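Local coordinates for protein poly-gamma-glutamate hydrolase (Bacillus phage phiNIT1, PDB 3A9L) that hydrolyses the gamma-glutamyl linkages of bacterial poly-gamma-glutamate as a zinc-dependent peptidase, at residues N131-A136 against A196-E201. Numbering follows the deposited sequence.
Sequences NSKGIA and AEAIKE
Lys133 reaches from the Schellman motif that ends helix 120-132 to Glu201, Glu197 and Ala198 on helix 190-209, joining two helices of this open alpha/beta fold away from the zinc site. One salt bridge carries the contact: Lys133 NZ gives a hydrogen bond of 2.7 Å to Glu201 OE2, meeting it on the syn side but 27° out of the carboxylate plane. Lys133 is folded at chi2 (-68°) and beyond, whereas Glu201 meets its ammonium group on a straight chain (chi2 179°). Glu197 probably adds a weaker attraction, its OE2 4.4 Å from Lys133 NZ, beyond salt-bridge range. This carboxylate instead pairs within its own helix, Lys200 NZ to Glu197 OE2 being 3.1 Å. Apolar contact is slight: Lys133 CG lies 4.1 Å from Ala198 CB, and Lys133 CE packs 3.7 Å from Glu197 CG. Ala198 also touches Lys129 and Leu130, while Ile135 touches Asp194 and Tyr195; these contacts join the end of helix 120-132 to helix 190-209. The turn carrying Lys133 is closed by Gly134, at positive phi, whose N bonds to Asn131 O, and by Ile135 N to Leu130 O. Asn131 ND2 also hydrogen-bonds Ile135 O, 3.1 Å away and nearly in the amide plane of Asn131.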
# COMPACT_ATOMS: atom_id res chain seq x y z
N ASN A 131 -25.08 15.91 6.04
CA ASN A 131 -26.05 16.89 6.54
C ASN A 131 -26.36 16.73 8.01
O ASN A 131 -26.51 17.71 8.73
CB ASN A 131 -27.37 16.80 5.79
CG ASN A 131 -27.25 17.15 4.32
OD1 ASN A 131 -28.19 16.94 3.58
ND2 ASN A 131 -26.10 17.69 3.90
N SER A 132 -26.50 15.49 8.46
CA SER A 132 -26.99 15.26 9.81
C SER A 132 -25.88 15.55 10.80
O SER A 132 -26.13 15.61 12.01
CB SER A 132 -27.46 13.83 9.98
OG SER A 132 -26.34 13.00 10.23
N LYS A 133 -24.65 15.70 10.30
CA LYS A 133 -23.53 16.19 11.09
C LYS A 133 -23.35 17.69 10.85
O LYS A 133 -22.34 18.29 11.25
CB LYS A 133 -22.23 15.43 10.80
CG LYS A 133 -22.30 13.90 10.94
CD LYS A 133 -22.50 13.45 12.37
CE LYS A 133 -21.44 12.43 12.73
NZ LYS A 133 -21.96 11.34 13.61
N GLY A 134 -24.32 18.30 10.18
CA GLY A 134 -24.28 19.75 9.94
C GLY A 134 -23.28 20.13 8.88
O GLY A 134 -22.80 21.27 8.86
N ILE A 135 -22.94 19.17 8.01
CA ILE A 135 -21.95 19.37 6.96
C ILE A 135 -22.67 19.49 5.64
O ILE A 135 -23.47 18.62 5.27
CB ILE A 135 -20.95 18.20 6.90
CG1 ILE A 135 -20.06 18.21 8.15
CG2 ILE A 135 -20.07 18.31 5.66
CD1 ILE A 135 -19.71 16.82 8.65
N ALA A 136 -22.40 20.60 4.96
CA ALA A 136 -23.01 20.96 3.71
C ALA A 136 -22.72 19.88 2.68
O ALA A 136 -21.57 19.49 2.50
CB ALA A 136 -22.48 22.30 3.25
N ALA A 196 -15.57 12.28 8.45
CA ALA A 196 -15.16 10.91 8.31
C ALA A 196 -16.16 9.90 8.95
O ALA A 196 -16.45 8.86 8.35
CB ALA A 196 -13.74 10.72 8.80
N GLU A 197 -16.74 10.25 10.10
CA GLU A 197 -17.77 9.42 10.77
C GLU A 197 -19.05 9.33 9.94
O GLU A 197 -19.67 8.27 9.84
CB GLU A 197 -18.09 9.97 12.16
CG GLU A 197 -19.36 9.39 12.82
CD GLU A 197 -19.16 7.96 13.39
OE1 GLU A 197 -18.01 7.49 13.46
OE2 GLU A 197 -20.16 7.30 13.72
N ALA A 198 -19.45 10.45 9.33
CA ALA A 198 -20.59 10.44 8.39
C ALA A 198 -20.45 9.39 7.29
O ALA A 198 -21.40 8.71 6.96
CB ALA A 198 -20.80 11.81 7.79
N ILE A 199 -19.25 9.26 6.74
CA ILE A 199 -18.99 8.30 5.69
C ILE A 199 -19.10 6.87 6.24
O ILE A 199 -19.70 5.97 5.60
CB ILE A 199 -17.59 8.54 5.08
CG1 ILE A 199 -17.42 10.02 4.67
CG2 ILE A 199 -17.34 7.55 3.93
CD1 ILE A 199 -18.56 10.61 3.85
N LYS A 200 -18.55 6.66 7.44
CA LYS A 200 -18.63 5.32 8.06
C LYS A 200 -20.10 4.91 8.31
O LYS A 200 -20.51 3.79 8.02
CB LYS A 200 -17.80 5.24 9.33
CG LYS A 200 -17.83 3.87 10.04
CD LYS A 200 -17.29 3.93 11.46
CE LYS A 200 -18.02 4.90 12.40
NZ LYS A 200 -19.31 4.43 13.03
N GLU A 201 -20.89 5.83 8.84
CA GLU A 201 -22.32 5.60 9.12
C GLU A 201 -23.12 5.22 7.90
O GLU A 201 -23.95 4.31 7.96
CB GLU A 201 -22.94 6.85 9.77
CG GLU A 201 -22.50 7.06 11.22
CD GLU A 201 -23.10 8.31 11.85
OE1 GLU A 201 -24.19 8.75 11.43
OE2 GLU A 201 -22.49 8.85 12.81